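Local structure of methionine-R-sulfoxide reductase (Neisseria meningitidis, 3MMH) at residues A[23-28]-A[36-41]; A[76-79]-A[84-87]; A[92-97]-A[144-149]. The protein catalyses the reduction of free methionine-R-sulfoxide to methionine, using a GAF-type domain to hold the substrate. One frame throughout, in Å; residues are numbered along the deposited sequence.

Interaction 1: residues A[23-28]-A[36-41]; sequences ESVVAD and LANTAA
V25 and V26, near the end of helix 11-27, pack against N38 and T39 of helix 32-47. The two helices are joined by a short loop and run roughly antiparallel, as a helical hairpin on the side of the GAF domain that meets the second subunit. No hydrogen bond links the two segments; the contact is a buried one made by a few side-chain atoms. Along 36-41, L36 turns its side chain from helix 11-27 toward F54, L56 and P68 of the sheet, while A37 packs on P68 and on F69 of the second subunit and belongs to a magnesium site with Q70. N38 is the first residue to reach across, its CB lying 4.2 Å from V25 CG1. The rotation about its CA-CB bond is well off a staggered position (chi1 -91°), and the amide at its end does not address V25: ND2 donates to A74 O of the second subunit. V25 likewise packs on L73 of that subunit, so the pair sits where hairpin and dimer partner meet. T39 follows, closest to V26 through its oxygen, with OG1 3.5 Å from V26 CG1 and the two side chains crossing at about a right angle. With chi1 at -63°, the hydroxyl stands beside the backbone N and gives its hydrogen to N35 O one turn back, so the same oxygen that bonds N35 O also touches the V26 methyl. Helix 143-165 also packs on this pair, I155 on V26, and L152 and L156 on T39. A40 and A41 continue the helix; A41 shares another magnesium site with E45, and its N bonds A37 O at 3.0 Å.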
# COMPACT_ATOMS: atom_id res chain seq x y z
N GLU A 23 -12.31 11.77 2.80
CA GLU A 23 -13.06 11.68 4.05
C GLU A 23 -14.22 10.70 3.89
O GLU A 23 -14.48 9.94 4.86
CB GLU A 23 -13.57 13.08 4.46
CG GLU A 23 -14.09 13.12 5.88
CD GLU A 23 -14.65 14.44 6.30
OE1 GLU A 23 -15.17 15.20 5.42
OE2 GLU A 23 -14.76 14.70 7.50
N SER A 24 -14.94 10.75 2.81
CA SER A 24 -16.07 9.86 2.55
C SER A 24 -15.64 8.42 2.48
O SER A 24 -16.27 7.52 3.06
CB SER A 24 -16.70 10.20 1.20
OG SER A 24 -17.73 9.24 0.93
N VAL A 25 -14.54 8.16 1.74
CA VAL A 25 -14.06 6.80 1.55
C VAL A 25 -13.63 6.20 2.90
O VAL A 25 -14.04 5.06 3.22
CB VAL A 25 -12.89 6.82 0.56
CG1 VAL A 25 -12.11 5.57 0.60
CG2 VAL A 25 -13.32 7.14 -0.89
N VAL A 26 -12.93 6.89 3.72
CA VAL A 26 -12.45 6.37 4.98
C VAL A 26 -13.50 6.32 6.06
O VAL A 26 -13.36 5.61 7.03
CB VAL A 26 -11.13 7.02 5.44
CG1 VAL A 26 -10.03 6.84 4.41
CG2 VAL A 26 -11.31 8.42 5.84
N ALA A 27 -14.59 7.08 5.87
CA ALA A 27 -15.70 7.05 6.78
C ALA A 27 -16.38 5.68 6.82
O ALA A 27 -16.99 5.32 7.81
CB ALA A 27 -16.73 8.12 6.43
N ASP A 28 -16.24 4.92 5.74
CA ASP A 28 -17.05 3.72 5.54
C ASP A 28 -16.24 2.46 5.82
O ASP A 28 -16.63 1.37 5.40
CB ASP A 28 -17.60 3.69 4.12
CG ASP A 28 -18.58 4.82 3.84
OD1 ASP A 28 -19.09 5.41 4.81
OD2 ASP A 28 -18.83 5.11 2.65
N LEU A 36 -5.55 3.58 5.43
CA LEU A 36 -4.27 4.14 4.99
C LEU A 36 -3.99 3.76 3.56
O LEU A 36 -3.50 4.55 2.74
CB LEU A 36 -3.12 3.69 5.91
CG LEU A 36 -3.23 4.25 7.36
CD1 LEU A 36 -2.07 3.64 8.18
CD2 LEU A 36 -3.31 5.75 7.44
N ALA A 37 -4.25 2.49 3.22
CA ALA A 37 -4.00 1.99 1.87
C ALA A 37 -4.83 2.71 0.86
O ALA A 37 -4.35 3.17 -0.22
CB ALA A 37 -4.20 0.48 1.83
N ASN A 38 -6.13 2.90 1.11
CA ASN A 38 -6.96 3.62 0.15
C ASN A 38 -6.59 5.14 0.13
O ASN A 38 -6.67 5.75 -0.95
CB ASN A 38 -8.47 3.47 0.43
CG ASN A 38 -9.07 2.28 -0.31
OD1 ASN A 38 -8.38 1.87 -1.34
ND2 ASN A 38 -10.10 1.71 0.15
N THR A 39 -6.18 5.72 1.24
CA THR A 39 -5.76 7.11 1.21
C THR A 39 -4.52 7.31 0.33
O THR A 39 -4.46 8.22 -0.49
CB THR A 39 -5.47 7.63 2.65
OG1 THR A 39 -6.72 7.56 3.40
CG2 THR A 39 -5.02 9.06 2.66
N ALA A 40 -3.53 6.41 0.46
CA ALA A 40 -2.38 6.46 -0.39
C ALA A 40 -2.78 6.35 -1.82
O ALA A 40 -2.25 7.01 -2.74
CB ALA A 40 -1.32 5.42 -0.01
N ALA A 41 -3.71 5.43 -2.14
CA ALA A 41 -4.17 5.28 -3.50
C ALA A 41 -4.80 6.49 -4.08
O ALA A 41 -4.61 6.82 -5.27
CB ALA A 41 -5.18 4.09 -3.57

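Interaction 2: residues A[76-79]-A[84-87]; sequences TRIP and VCGQ. With SME (methionine sulfoxide), chain C.
I78 and C85 face each other across the turn from strand 77-79 into helix 83-91, with the bound methionine sulfoxide (SME) lying against both. The isoleucine, given here in one of two modelled conformations, sets CG1 beside its backbone N (chi1 -60°) and runs its longer branch out in an extended chain, which carries CD1 to 3.8 Å from C85 CB. The same methyl lies 3.7 Å from SME CB, thereby touching the substrate and the helix together. Its shorter branch points another way: CG2 stands 4.1 Å from G86 N, and P79 O comes near G86 CA, so strand and helix backbone approach closely where the glycine has no side chain to intervene. C85 places SG beside its own backbone N and out of the carboxylate plane of the ligand, with SG 3.5 Å from SME O.

The carboxylate itself is gripped by two successive main-chain amides. C85 N donates to SME O at 2.8 Å in a nearly straight bond (168°), and V84 N donates to SME OXT over the same distance but with more bend (149°). V84 adds contact through CG2 alongside OXT. Since these amides belong to the first turn of helix 83-91, the positive end of the helix dipole would probably favour the negative group. I107 O and E116 OE1 also bond the ligand, and I107 packs on I78. The arrangement is that of the substrate pocket of a free methionine-R-sulfoxide reductase, formed in a GAF domain, with the carboxylate seated at a helix N-terminus.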
# COMPACT_ATOMS: atom_id res chain seq x y z
N THR A 76 12.13 -0.07 5.48
CA THR A 76 11.08 -0.50 6.37
C THR A 76 11.05 0.15 7.73
O THR A 76 10.02 0.15 8.34
CB THR A 76 10.93 -2.01 6.49
OG1 THR A 76 12.10 -2.50 7.15
CG2 THR A 76 10.74 -2.68 5.11
N ARG A 77 12.18 0.70 8.14
CA ARG A 77 12.38 1.23 9.47
C ARG A 77 13.13 2.52 9.48
O ARG A 77 14.13 2.61 8.89
CB ARG A 77 13.06 0.20 10.39
CG ARG A 77 12.09 -0.91 10.76
CD ARG A 77 12.58 -2.01 11.61
NE ARG A 77 11.46 -2.93 11.82
CZ ARG A 77 10.60 -3.00 12.83
NH1 ARG A 77 10.69 -2.19 13.87
NH2 ARG A 77 9.67 -3.94 12.82
N ILE A 78 12.62 3.51 10.19
CA ILE A 78 13.28 4.82 10.36
C ILE A 78 13.35 5.09 11.88
O ILE A 78 12.33 5.23 12.53
CB ILE A 78 12.53 5.95 9.60
CG1 ILE A 78 12.47 5.64 8.09
CG2 ILE A 78 13.26 7.28 9.80
CD1 ILE A 78 11.59 6.56 7.34
N PRO A 79 14.56 5.20 12.43
CA PRO A 79 14.68 5.51 13.84
C PRO A 79 14.07 6.87 14.21
O PRO A 79 14.21 7.84 13.44
CB PRO A 79 16.18 5.47 14.11
CG PRO A 79 16.73 4.70 13.00
CD PRO A 79 15.88 4.96 11.82
N VAL A 84 13.92 12.94 7.40
CA VAL A 84 12.80 13.88 7.48
C VAL A 84 11.68 13.26 8.36
O VAL A 84 11.02 13.97 9.08
CB VAL A 84 12.33 14.25 6.07
CG1 VAL A 84 11.29 15.33 6.10
CG2 VAL A 84 13.51 14.69 5.18
N CYS A 85 11.41 11.97 8.16
CA CYS A 85 10.34 11.33 8.89
C CYS A 85 10.56 11.32 10.42
O CYS A 85 9.68 11.67 11.16
CB CYS A 85 10.10 9.94 8.39
SG CYS A 85 9.34 9.81 6.74
N GLY A 86 11.79 10.92 10.81
CA GLY A 86 12.09 10.91 12.22
C GLY A 86 12.19 12.27 12.82
O GLY A 86 11.92 12.47 14.04
N GLN A 87 12.62 13.27 12.03
CA GLN A 87 12.58 14.67 12.44
C GLN A 87 11.19 15.21 12.65
O GLN A 87 10.94 15.93 13.64
CB GLN A 87 13.28 15.57 11.45
CG GLN A 87 14.76 15.38 11.38
CD GLN A 87 15.42 15.93 10.12
OE1 GLN A 87 14.78 16.61 9.32
NE2 GLN A 87 16.68 15.60 9.96
N SME C . 13.00 10.36 2.91
CA SME C . 12.48 9.82 4.19
CB SME C . 12.50 8.28 4.24
CG SME C . 11.27 7.58 3.64
S SME C . 11.34 7.49 1.89
OE SME C . 11.77 8.63 1.11
CE SME C . 9.79 6.75 1.57
C SME C . 13.21 10.44 5.35
O SME C . 12.82 10.15 6.49
OXT SME C . 14.18 11.26 5.12

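Interaction 3: residues A[92-97]-A[144-149]; sequences GGTVVV and TDALYL
A146 of helix 143-165 rests against T94, just before edge strand 95-97 of the antiparallel GAF-domain sheet, and V96 within it. The apolar part of the contact converges on one atom: A146 CB lies 4.1 Å from V96 CG2 and 4.2 Å from T94 CG2. T94 and V96, two apart in the chain, present their side chains to the same side, and the alanine methyl meets both, the three methyls forming a close triangle. V96 puts CG1 anti to its N (chi1 -180°), which leaves CG2 beside that N as the branch directed at the helix. On this face T94 also packs on V119 and P120, and V96 on I117, all of the neighbouring strand 115-123.

The polar part runs through a water. It lies 2.8 Å from T94 OG1 and donates to A146 O, also at 2.8 Å, bridging the threonine hydroxyl to the helix backbone beside the methyl contact. No direct hydrogen bond joins the two segments.

G92, with positive phi, is the C-prime residue of the Schellman motif that ends helix 83-91, just ahead of the contact. The carboxylate of D145 is engaged by helix 11-27, OD2 in a salt bridge with K11 and OD1 in a hydrogen bond with Y15 OH; the residue also belongs to a magnesium site with Q140. Within the helix, L149 N bonds D145 O at 2.8 Å.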
# COMPACT_ATOMS: atom_id res chain seq x y z
N GLY A 92 7.31 17.06 16.38
CA GLY A 92 5.89 17.11 16.53
C GLY A 92 5.20 17.98 15.51
O GLY A 92 4.18 18.58 15.83
N GLY A 93 5.74 18.10 14.30
CA GLY A 93 5.15 18.92 13.30
C GLY A 93 5.60 18.63 11.91
O GLY A 93 6.58 17.89 11.74
N THR A 94 4.94 19.20 10.95
CA THR A 94 5.22 19.04 9.50
C THR A 94 6.57 19.54 9.11
O THR A 94 7.00 20.57 9.68
CB THR A 94 4.11 19.71 8.71
OG1 THR A 94 2.92 19.00 9.01
CG2 THR A 94 4.36 19.71 7.20
N VAL A 95 7.27 18.80 8.26
CA VAL A 95 8.53 19.22 7.67
C VAL A 95 8.36 19.22 6.16
O VAL A 95 7.99 18.18 5.58
CB VAL A 95 9.66 18.32 8.10
CG1 VAL A 95 11.00 18.76 7.53
CG2 VAL A 95 9.82 18.16 9.63
N VAL A 96 8.62 20.36 5.54
CA VAL A 96 8.62 20.53 4.06
C VAL A 96 10.04 20.69 3.58
O VAL A 96 10.75 21.56 4.13
CB VAL A 96 7.73 21.69 3.60
CG1 VAL A 96 7.76 21.81 2.07
CG2 VAL A 96 6.33 21.58 4.16
N VAL A 97 10.44 19.91 2.57
CA VAL A 97 11.80 19.90 2.07
C VAL A 97 11.75 20.21 0.57
O VAL A 97 11.29 19.43 -0.21
CB VAL A 97 12.53 18.54 2.34
CG1 VAL A 97 13.91 18.58 1.78
CG2 VAL A 97 12.51 18.21 3.83
N THR A 144 0.74 24.99 0.41
CA THR A 144 -0.55 24.39 0.06
C THR A 144 -0.59 22.94 0.51
O THR A 144 -1.55 22.47 1.11
CB THR A 144 -0.83 24.52 -1.44
OG1 THR A 144 -0.89 25.92 -1.78
CG2 THR A 144 -2.08 23.88 -1.89
N ASP A 145 0.49 22.21 0.20
CA ASP A 145 0.55 20.81 0.64
C ASP A 145 0.55 20.70 2.18
O ASP A 145 -0.09 19.88 2.76
CB ASP A 145 1.81 20.12 0.07
CG ASP A 145 1.81 20.23 -1.41
OD1 ASP A 145 1.13 19.42 -2.12
OD2 ASP A 145 2.53 21.13 -1.95
N ALA A 146 1.33 21.59 2.83
CA ALA A 146 1.37 21.53 4.29
C ALA A 146 -0.02 21.75 4.84
O ALA A 146 -0.45 21.07 5.77
CB ALA A 146 2.38 22.55 4.82
N LEU A 147 -0.75 22.75 4.36
CA LEU A 147 -2.08 23.04 4.87
C LEU A 147 -3.03 21.84 4.68
O LEU A 147 -3.66 21.36 5.62
CB LEU A 147 -2.66 24.29 4.21
CG LEU A 147 -4.04 24.72 4.74
CD1 LEU A 147 -3.82 25.47 6.07
CD2 LEU A 147 -4.75 25.65 3.73
N TYR A 148 -3.16 21.39 3.45
CA TYR A 148 -4.14 20.37 3.14
C TYR A 148 -3.77 18.98 3.56
O TYR A 148 -4.63 18.25 4.07
CB TYR A 148 -4.50 20.43 1.65
CG TYR A 148 -5.34 21.64 1.33
CD1 TYR A 148 -6.60 21.85 1.91
CD2 TYR A 148 -4.95 22.55 0.34
CE1 TYR A 148 -7.34 22.98 1.57
CE2 TYR A 148 -5.75 23.64 0.01
CZ TYR A 148 -6.92 23.87 0.66
OH TYR A 148 -7.69 24.99 0.32
N LEU A 149 -2.49 18.61 3.53
CA LEU A 149 -2.12 17.31 4.12
C LEU A 149 -2.21 17.38 5.62
O LEU A 149 -2.50 16.36 6.26
CB LEU A 149 -0.74 16.85 3.66
CG LEU A 149 -0.63 16.54 2.15
CD1 LEU A 149 0.81 16.33 1.76
CD2 LEU A 149 -1.51 15.33 1.78
O HOH W 1 0.73 20.57 8.22

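Overall arrangement
The three contacts come in series along one GAF domain. Interaction 1 lies in the hairpin of helices 11-27 and 32-47, and its centre is 23 Å from that of interaction 2 and 19 Å from that of interaction 3, touching neither. Interactions 1 and 2 sit on opposite sides of the chain's centre, yet both reach the second subunit. The centres of interactions 2 and 3 are 16 Å apart, yet they touch: helix 83-91 leads into strand 95-97, with V84 packing on V95 and V97. Helix 143-165 packs on the hairpin at interaction 1 and on the sheet edge at interaction 3, placing the helical layer across the sheet from the substrate pocket of interaction 2.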